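Local structure of putative nitrate transport protein (Thermoplasma volcanium, 3MST) at residues Lys71-Val76 against Glu170-Tyr175; Glu215-Lys218 against Glu222-Gly225; Thr63-Tyr68 against Ser159-Ser164; Val22-Ser27 against Phe32-Ile37. The protein probably binds a small solute for transport, possibly nitrate, in the manner of periplasmic-type solute-binding proteins. All coordinates share one frame; numbering follows the deposited sequence. Where two conformers were deposited one is given.

Contact 1 (Lys71-Val76 against Glu170-Tyr175); sequences KIFAGV and EVIEAY
Phe73 turns the edge of its ring to Ile172, overlapping the end of that side chain: Phe73 CE1 lies 3.9 Å from Ile172 CG1, which sits near the plane of the ring. The two side chains pass in opposite senses, and Ile172 CD1 also lies alongside Phe73 CD1 and reaches Ala74 CB at 4.1 Å. The small methyl of Ala74 suits this place because the isoleucine arm extends right up to the strand. Phe73 and Ala74 point to the same side of the strand because they form a classic beta bulge, both facing Met162 of the neighbouring strand 160-164. This is alpha/beta packing, with helix 169-184 lying on the six-stranded sheet; the two short segments run nearly parallel, at 12°, their axes 10.2 Å apart. Farther along, Tyr175 reaches out from the helix to meet Val76. Tyr175 CG stands anti to the backbone N (chi1 -159°), which carries the ring toward the strand, and both methyls of Val76 lie on one side of its plane, with Val76 CG1 3.9 Å from Tyr175 CE1. A tyrosine fits here because its flank is apolar while its buried OH is satisfied by the carbonyl O of Val30.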
# COMPACT_ATOMS: atom_id res chain seq x y z
N LYS A 71 -0.87 7.40 15.59
CA LYS A 71 -0.37 6.12 16.14
C LYS A 71 -0.92 4.96 15.33
O LYS A 71 -2.12 4.88 15.05
CB LYS A 71 -0.83 5.98 17.59
CG LYS A 71 -0.34 7.14 18.43
CD LYS A 71 -0.70 6.99 19.92
CE LYS A 71 -0.42 8.30 20.68
NZ LYS A 71 -0.81 8.16 22.12
N ILE A 72 -0.01 4.09 14.91
CA ILE A 72 -0.39 2.91 14.13
C ILE A 72 -1.15 1.91 14.96
O ILE A 72 -0.65 1.49 16.03
CB ILE A 72 0.85 2.28 13.48
CG1 ILE A 72 1.51 3.21 12.48
CG2 ILE A 72 0.51 0.92 12.83
CD1 ILE A 72 2.89 2.75 12.05
N PHE A 73 -2.34 1.49 14.53
CA PHE A 73 -3.12 0.48 15.25
C PHE A 73 -3.41 -0.79 14.48
O PHE A 73 -3.96 -1.72 15.04
CB PHE A 73 -4.43 1.08 15.81
CG PHE A 73 -5.40 1.53 14.75
CD1 PHE A 73 -6.32 0.66 14.23
CD2 PHE A 73 -5.50 2.86 14.39
CE1 PHE A 73 -7.25 1.04 13.28
CE2 PHE A 73 -6.44 3.25 13.42
CZ PHE A 73 -7.33 2.35 12.90
N ALA A 74 -3.13 -0.81 13.16
CA ALA A 74 -3.32 -1.99 12.36
C ALA A 74 -2.44 -1.84 11.13
O ALA A 74 -2.00 -0.75 10.77
CB ALA A 74 -4.79 -2.14 11.97
N GLY A 75 -2.13 -3.00 10.56
CA GLY A 75 -1.33 -3.07 9.33
C GLY A 75 -2.09 -3.83 8.27
O GLY A 75 -3.02 -4.59 8.56
N VAL A 76 -1.67 -3.61 7.02
CA VAL A 76 -2.26 -4.37 5.90
C VAL A 76 -1.11 -4.91 5.04
O VAL A 76 -0.25 -4.08 4.62
CB VAL A 76 -3.27 -3.58 5.02
CG1 VAL A 76 -4.08 -4.59 4.14
CG2 VAL A 76 -4.20 -2.73 5.91
N GLU A 170 -14.22 -0.11 14.39
CA GLU A 170 -15.22 0.03 13.31
C GLU A 170 -14.53 0.14 11.92
O GLU A 170 -15.05 -0.33 10.93
CB GLU A 170 -16.11 1.26 13.56
CG GLU A 170 -16.93 1.27 14.87
CD GLU A 170 -16.27 1.87 16.13
OE1 GLU A 170 -15.02 2.03 16.22
OE2 GLU A 170 -17.04 2.14 17.10
N VAL A 171 -13.36 0.77 11.87
CA VAL A 171 -12.63 0.94 10.62
C VAL A 171 -12.04 -0.42 10.21
O VAL A 171 -12.10 -0.80 9.07
CB VAL A 171 -11.56 2.04 10.74
CG1 VAL A 171 -10.67 2.03 9.46
CG2 VAL A 171 -12.20 3.41 10.93
N ILE A 172 -11.49 -1.17 11.16
CA ILE A 172 -10.96 -2.49 10.89
C ILE A 172 -12.03 -3.43 10.37
O ILE A 172 -11.83 -4.15 9.39
CB ILE A 172 -10.25 -3.15 12.15
CG1 ILE A 172 -9.04 -2.31 12.60
CG2 ILE A 172 -9.83 -4.57 11.82
CD1 ILE A 172 -8.43 -2.66 13.89
N GLU A 173 -13.18 -3.41 11.05
CA GLU A 173 -14.29 -4.26 10.70
C GLU A 173 -14.79 -3.96 9.29
O GLU A 173 -15.01 -4.89 8.50
CB GLU A 173 -15.39 -4.13 11.77
CG GLU A 173 -14.95 -4.73 13.11
CD GLU A 173 -15.75 -4.28 14.31
OE1 GLU A 173 -16.71 -3.49 14.15
OE2 GLU A 173 -15.39 -4.72 15.44
N ALA A 174 -14.96 -2.68 8.97
CA ALA A 174 -15.38 -2.26 7.62
C ALA A 174 -14.35 -2.71 6.59
O ALA A 174 -14.69 -3.20 5.51
CB ALA A 174 -15.61 -0.77 7.55
N TYR A 175 -13.08 -2.56 6.93
CA TYR A 175 -12.02 -2.93 6.01
C TYR A 175 -12.09 -4.42 5.65
O TYR A 175 -11.99 -4.79 4.47
CB TYR A 175 -10.66 -2.55 6.61
CG TYR A 175 -9.55 -2.41 5.61
CD1 TYR A 175 -8.79 -3.52 5.23
CD2 TYR A 175 -9.28 -1.19 5.03
CE1 TYR A 175 -7.77 -3.39 4.32
CE2 TYR A 175 -8.25 -1.03 4.08
CZ TYR A 175 -7.52 -2.16 3.74
OH TYR A 175 -6.50 -2.02 2.82

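Contact 2 (Glu215-Lys218 against Glu222-Gly225); sequences EVTK and ELVG
Thr217 and Glu222 meet where strand 215-217, at one border of the six-stranded sheet, turns through a short link into helix 220-230. The close part is polar: Thr217 OG1 donates to Glu222 OE1 at 2.7 Å, reaching it from the anti side, 26° out of the carboxylate plane. With OG1 anti to the backbone N (chi1 178°), the hydroxyl is set to face the helix, and Thr217 CG2 packs 3.5 Å from the same oxygen, Glu222 OE1. Threonine serves both needs, since its hydroxyl also takes the N-H of Lys219, an ST turn that ties the start of the link to the strand. Glu222 reaches across with its chain extended beyond CG, and its OE1 is gripped twice, because it forms a salt bridge with Arg77 of strand 71-77 as well. That positive charge probably keeps the carboxylate ionised, and it would ease the proximity of Glu215, whose OE1 stands 6.0 Å from Glu222 OE1.

The other side is looser. Lys218 is exposed, and its side chain sets off away from the helix, leaving its backbone as the part that approaches Leu223, with Lys218 C 4.5 Å from Leu223 CD1. Leu223 is buried instead and leans its branched end toward the strand, where Leu223 CD2 rests 4.1 Å from Thr217 O.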
# COMPACT_ATOMS: atom_id res chain seq x y z
N GLU A 215 -4.64 -8.39 3.45
CA GLU A 215 -4.82 -9.06 4.73
C GLU A 215 -4.44 -8.12 5.87
O GLU A 215 -3.32 -7.59 5.92
CB GLU A 215 -3.97 -10.30 4.78
CG GLU A 215 -4.16 -11.14 6.01
CD GLU A 215 -3.11 -12.21 6.11
OE1 GLU A 215 -1.97 -11.92 6.59
OE2 GLU A 215 -3.43 -13.36 5.69
N VAL A 216 -5.37 -7.95 6.81
CA VAL A 216 -5.17 -7.10 7.97
C VAL A 216 -4.42 -7.85 9.07
O VAL A 216 -4.67 -9.04 9.26
CB VAL A 216 -6.55 -6.64 8.52
CG1 VAL A 216 -6.39 -5.79 9.81
CG2 VAL A 216 -7.27 -5.86 7.45
N THR A 217 -3.51 -7.18 9.75
CA THR A 217 -2.93 -7.68 10.97
C THR A 217 -3.01 -6.64 12.07
O THR A 217 -2.80 -5.46 11.86
CB THR A 217 -1.48 -8.16 10.77
OG1 THR A 217 -0.95 -8.61 12.03
CG2 THR A 217 -0.58 -7.06 10.19
N LYS A 218 -3.29 -7.10 13.28
CA LYS A 218 -3.22 -6.29 14.48
C LYS A 218 -2.11 -6.76 15.43
O LYS A 218 -2.05 -6.33 16.59
CB LYS A 218 -4.58 -6.33 15.26
CG LYS A 218 -5.73 -5.70 14.56
CD LYS A 218 -6.98 -5.75 15.47
CE LYS A 218 -7.51 -7.16 15.70
NZ LYS A 218 -8.70 -7.11 16.62
N GLU A 222 4.32 -7.64 14.45
CA GLU A 222 4.38 -7.42 12.99
C GLU A 222 4.41 -5.94 12.65
O GLU A 222 5.12 -5.52 11.73
CB GLU A 222 3.21 -8.12 12.29
CG GLU A 222 3.32 -9.62 12.44
CD GLU A 222 2.39 -10.39 11.53
OE1 GLU A 222 1.32 -9.86 11.20
OE2 GLU A 222 2.70 -11.56 11.16
N LEU A 223 3.63 -5.15 13.38
CA LEU A 223 3.65 -3.70 13.23
C LEU A 223 5.00 -3.09 13.61
O LEU A 223 5.55 -2.25 12.89
CB LEU A 223 2.51 -3.04 13.99
CG LEU A 223 1.11 -3.59 13.67
CD1 LEU A 223 0.03 -2.93 14.53
CD2 LEU A 223 0.80 -3.55 12.20
N VAL A 224 5.53 -3.51 14.76
CA VAL A 224 6.86 -3.08 15.19
C VAL A 224 7.91 -3.52 14.16
O VAL A 224 8.82 -2.72 13.83
CB VAL A 224 7.16 -3.61 16.61
CG1 VAL A 224 8.65 -3.41 17.01
CG2 VAL A 224 6.23 -2.91 17.61
N GLY A 225 7.79 -4.75 13.66
CA GLY A 225 8.74 -5.23 12.66
C GLY A 225 8.73 -4.38 11.41
O GLY A 225 9.77 -4.07 10.85

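Contact 3 (Thr63-Tyr68 against Ser159-Ser164); sequences TNMPKY and SCAMAS
While Met65 makes the contact with Ala161 and Ala163, the flat groups of 63-68 lie apart from it: the Tyr68 ring has Lys67 CB over the centre of one face, 4.1 Å above its plane, and its OH bonds to Asp60. The Asn64 amide turns its ND2 to the same carboxylate oxygen of Asp60, and Lys67 NZ sits above the plane of the Asn64 carbonyl, 3.2 Å from Asn64 OD1, with a C=O...N angle of 114°. These bonds fasten the turn that delivers Met65.

Met65, a selenomethionine here, bends at chi2 (-70°), which lays its selenium against the strand, and again at chi3 (116°). Met65 SE is 3.6 Å from Ala163 CB, a snug fit, and 4.2 Å from Ala161 CB, while Met65 CE swings to 4.0 Å from Ala161 O. The long flexible chain can follow this uneven surface, and alanine suits both strand positions because its short methyl lets the bulky selenium settle close to the strand. Ala161 and Ala163 share one face of strand 160-164 by simple alternation; Met162 between them points to the other.

That strand runs antiparallel between 57-61 and 71-77 in the six-stranded sheet. The loop 63-68, which joins those two neighbours, thus folds over one face of the strand they enclose, with Thr63 and Ser159 meeting helix 100-112 at the end of the contact.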
# COMPACT_ATOMS: atom_id res chain seq x y z
N THR A 63 5.43 4.03 5.09
CA THR A 63 6.47 4.98 4.82
C THR A 63 5.98 6.41 4.84
O THR A 63 6.80 7.35 4.94
CB THR A 63 7.18 4.66 3.50
OG1 THR A 63 6.23 4.53 2.46
CG2 THR A 63 8.00 3.35 3.57
N ASN A 64 4.65 6.64 4.72
CA ASN A 64 4.11 7.98 4.86
C ASN A 64 3.63 8.31 6.24
O ASN A 64 3.23 9.43 6.49
CB ASN A 64 2.96 8.21 3.88
CG ASN A 64 3.44 8.43 2.47
OD1 ASN A 64 4.62 8.76 2.24
ND2 ASN A 64 2.54 8.32 1.51
N MSE A 65 3.67 7.38 7.16
CA MSE A 65 3.13 7.63 8.50
C MSE A 65 3.77 8.82 9.23
O MSE A 65 3.08 9.44 9.99
CB MSE A 65 3.19 6.37 9.36
CG MSE A 65 2.24 5.29 8.93
SE MSE A 65 0.39 5.76 9.29
CE MSE A 65 -0.01 5.75 7.47
N PRO A 66 5.07 9.12 9.02
CA PRO A 66 5.64 10.27 9.74
C PRO A 66 4.97 11.61 9.39
O PRO A 66 5.05 12.54 10.19
CB PRO A 66 7.12 10.25 9.30
CG PRO A 66 7.41 8.76 9.08
CD PRO A 66 6.13 8.34 8.36
N LYS A 67 4.33 11.70 8.23
CA LYS A 67 3.59 12.91 7.84
C LYS A 67 2.39 13.21 8.72
O LYS A 67 1.98 14.36 8.85
CB LYS A 67 3.09 12.77 6.38
CG LYS A 67 4.23 12.60 5.36
CD LYS A 67 3.84 12.38 3.91
CE LYS A 67 5.15 12.13 3.10
NZ LYS A 67 5.00 11.85 1.65
N TYR A 68 1.79 12.21 9.33
CA TYR A 68 0.48 12.38 9.95
C TYR A 68 0.55 12.53 11.47
O TYR A 68 -0.38 13.03 12.06
CB TYR A 68 -0.44 11.21 9.57
CG TYR A 68 -0.51 11.01 8.08
CD1 TYR A 68 -1.02 11.99 7.26
CD2 TYR A 68 -0.06 9.84 7.49
CE1 TYR A 68 -1.05 11.83 5.90
CE2 TYR A 68 -0.07 9.67 6.12
CZ TYR A 68 -0.58 10.65 5.34
OH TYR A 68 -0.63 10.49 3.97
N SER A 159 3.26 -3.55 4.70
CA SER A 159 3.77 -2.26 4.23
C SER A 159 2.82 -1.09 4.30
O SER A 159 3.23 0.06 4.07
CB SER A 159 4.31 -2.39 2.79
OG SER A 159 3.25 -2.57 1.87
N CYS A 160 1.54 -1.35 4.63
CA CYS A 160 0.55 -0.31 4.78
C CYS A 160 -0.00 -0.35 6.18
O CYS A 160 0.06 -1.37 6.87
CB CYS A 160 -0.55 -0.49 3.75
SG CYS A 160 0.02 -0.25 2.04
N ALA A 161 -0.50 0.79 6.63
CA ALA A 161 -0.90 0.95 8.01
C ALA A 161 -2.15 1.78 8.16
O ALA A 161 -2.49 2.58 7.28
CB ALA A 161 0.26 1.62 8.80
N MSE A 162 -2.82 1.59 9.30
CA MSE A 162 -3.96 2.41 9.71
C MSE A 162 -3.53 3.11 11.00
O MSE A 162 -2.97 2.46 11.87
CB MSE A 162 -5.21 1.53 10.01
CG MSE A 162 -5.46 0.42 9.00
SE MSE A 162 -7.23 -0.30 9.38
CE MSE A 162 -7.04 -1.85 8.22
N ALA A 163 -3.78 4.39 11.12
CA ALA A 163 -3.32 5.19 12.28
C ALA A 163 -4.38 6.15 12.74
O ALA A 163 -5.17 6.67 11.92
CB ALA A 163 -2.02 5.95 11.93
N SER A 164 -4.42 6.36 14.04
CA SER A 164 -5.33 7.35 14.66
C SER A 164 -4.82 7.63 16.06
O SER A 164 -3.64 7.42 16.36
CB SER A 164 -6.71 6.75 14.70
OG SER A 164 -7.69 7.71 15.12

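Contact 4 (Val22-Ser27 against Phe32-Ile37); sequences VGMPFS and FPLLVI. Unlike the reference sequence in segment 22-27: Ser27 (reference Ala).
Met24, closing strand 22-24, reaches to Leu34 on helix 32-36, which together with strand 45-47 completes a beta-alpha-beta unit on the six-stranded sheet. The selenomethionine and leucine side chains run roughly perpendicular: Met24 CE lies 3.7 Å from Leu34 CD1, and Met24 SE 4.0 Å from Leu34 CB. Met24 CG lies between the backbone N and the carbonyl carbon (chi1 63°), and a bend at chi3 brings the methyl round to the leucine. A long unbranched side chain suits the wide gap between these backbones, whose nearest CA atoms here are 9.4 Å apart.

After Pro25, whose carbonyl O bonds to Ser31, the chain leaves the strand, and Phe26 offers the face of its ring to Leu35. Leu35 CD2 stands 3.5 Å from the ring centroid of Phe26 and 4° off the normal, a nearly centred CH-pi contact. Ile45 of the adjoining strand touches both side chains. The carbonyl of Phe26 faces the helix start, with Leu35 CD1 3.9 Å from Phe26 O, and the edge of the Phe32 ring approaches nearly in plane, with Phe32 CE1 3.5 Å from Phe26 O. After Phe26, Ser27 O bonds to Tyr200, and Ser27 C lies 4.4 Å from Phe32 CE1.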
# COMPACT_ATOMS: atom_id res chain seq x y z
N VAL A 22 -11.92 9.54 7.74
CA VAL A 22 -10.76 8.69 7.35
C VAL A 22 -10.17 9.22 6.04
O VAL A 22 -10.89 9.35 5.05
CB VAL A 22 -11.15 7.20 7.19
CG1 VAL A 22 -9.90 6.35 7.04
CG2 VAL A 22 -11.92 6.71 8.42
N GLY A 23 -8.90 9.55 6.05
CA GLY A 23 -8.17 9.94 4.84
C GLY A 23 -7.34 8.77 4.31
O GLY A 23 -6.75 8.01 5.06
N MSE A 24 -7.26 8.67 2.99
CA MSE A 24 -6.50 7.59 2.33
C MSE A 24 -6.28 8.01 0.87
O MSE A 24 -7.07 8.76 0.30
CB MSE A 24 -7.27 6.29 2.37
CG MSE A 24 -8.58 6.37 1.61
SE MSE A 24 -9.81 4.95 2.15
CE MSE A 24 -10.22 5.72 3.89
N PRO A 25 -5.19 7.53 0.25
CA PRO A 25 -5.01 7.82 -1.16
C PRO A 25 -5.87 6.90 -2.03
O PRO A 25 -5.69 5.68 -2.00
CB PRO A 25 -3.54 7.50 -1.38
CG PRO A 25 -3.23 6.40 -0.34
CD PRO A 25 -4.06 6.79 0.84
N PHE A 26 -6.78 7.48 -2.83
CA PHE A 26 -7.68 6.63 -3.59
C PHE A 26 -6.96 5.90 -4.72
O PHE A 26 -7.46 4.89 -5.24
CB PHE A 26 -8.86 7.41 -4.17
CG PHE A 26 -9.94 7.79 -3.18
CD1 PHE A 26 -9.78 7.74 -1.82
CD2 PHE A 26 -11.16 8.23 -3.66
CE1 PHE A 26 -10.81 8.14 -0.98
CE2 PHE A 26 -12.19 8.60 -2.86
CZ PHE A 26 -12.03 8.55 -1.50
N SER A 27 -5.78 6.37 -5.10
CA SER A 27 -4.98 5.63 -6.06
C SER A 27 -4.08 4.56 -5.44
O SER A 27 -3.43 3.80 -6.16
CB SER A 27 -4.14 6.55 -6.88
OG SER A 27 -3.23 7.25 -6.09
N PHE A 32 -8.59 0.38 -1.35
CA PHE A 32 -9.58 -0.26 -2.19
C PHE A 32 -10.69 -0.95 -1.39
O PHE A 32 -11.85 -0.86 -1.81
CB PHE A 32 -8.94 -1.21 -3.18
CG PHE A 32 -8.03 -0.54 -4.21
CD1 PHE A 32 -7.92 0.84 -4.33
CD2 PHE A 32 -7.30 -1.36 -5.03
CE1 PHE A 32 -7.05 1.38 -5.32
CE2 PHE A 32 -6.44 -0.87 -6.00
CZ PHE A 32 -6.31 0.51 -6.13
N PRO A 33 -10.40 -1.62 -0.27
CA PRO A 33 -11.48 -2.26 0.48
C PRO A 33 -12.52 -1.26 0.97
O PRO A 33 -13.71 -1.65 1.09
CB PRO A 33 -10.75 -2.97 1.63
CG PRO A 33 -9.40 -3.31 1.00
CD PRO A 33 -9.09 -2.01 0.26
N LEU A 34 -12.15 -0.02 1.27
CA LEU A 34 -13.14 0.98 1.71
C LEU A 34 -13.82 1.64 0.52
O LEU A 34 -15.03 1.96 0.60
CB LEU A 34 -12.53 2.00 2.66
CG LEU A 34 -12.02 1.32 3.96
CD1 LEU A 34 -11.36 2.39 4.89
CD2 LEU A 34 -13.12 0.54 4.71
N LEU A 35 -13.15 1.79 -0.64
CA LEU A 35 -13.78 2.34 -1.82
C LEU A 35 -14.94 1.50 -2.24
O LEU A 35 -15.98 2.02 -2.62
CB LEU A 35 -12.82 2.45 -3.02
CG LEU A 35 -11.67 3.45 -2.88
CD1 LEU A 35 -10.89 3.48 -4.18
CD2 LEU A 35 -12.15 4.89 -2.53
N VAL A 36 -14.78 0.19 -2.22
CA VAL A 36 -15.77 -0.68 -2.86
C VAL A 36 -17.08 -0.70 -2.09
O VAL A 36 -18.13 -0.96 -2.70
CB VAL A 36 -15.26 -2.09 -3.14
CG1 VAL A 36 -14.14 -2.03 -4.19
CG2 VAL A 36 -14.80 -2.88 -1.88
N ILE A 37 -17.03 -0.50 -0.78
CA ILE A 37 -18.26 -0.49 0.06
C ILE A 37 -18.50 0.88 0.69
O ILE A 37 -19.20 0.99 1.71
CB ILE A 37 -18.25 -1.61 1.11
CG1 ILE A 37 -17.04 -1.49 2.05
CG2 ILE A 37 -18.37 -2.98 0.43
CD1 ILE A 37 -17.20 -2.35 3.30

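How the contacts relate
All four contacts reach the same six-stranded sheet, whose strand order is consistent with a type II periplasmic-binding-protein domain. Contacts 1, 3 and 4 are buried and apolar, whereas contact 2, at a sheet border, is partly exposed and relies on a hydroxyl-carboxylate bond. Contacts 1 and 3 hold neighbouring strands, joined by Val76 N to Cys160 O at 2.8 Å, and strand 160-164 leads into the helix of contact 1. Contact 2 adds the next strand, with Gly75 N 2.9 Å from Thr217 O. Contacts 1 and 4 touch between helices, Tyr175 CZ lying 3.5 Å from Pro33 CG; contacts 2 and 4 do not touch, their centres about 19 Å apart.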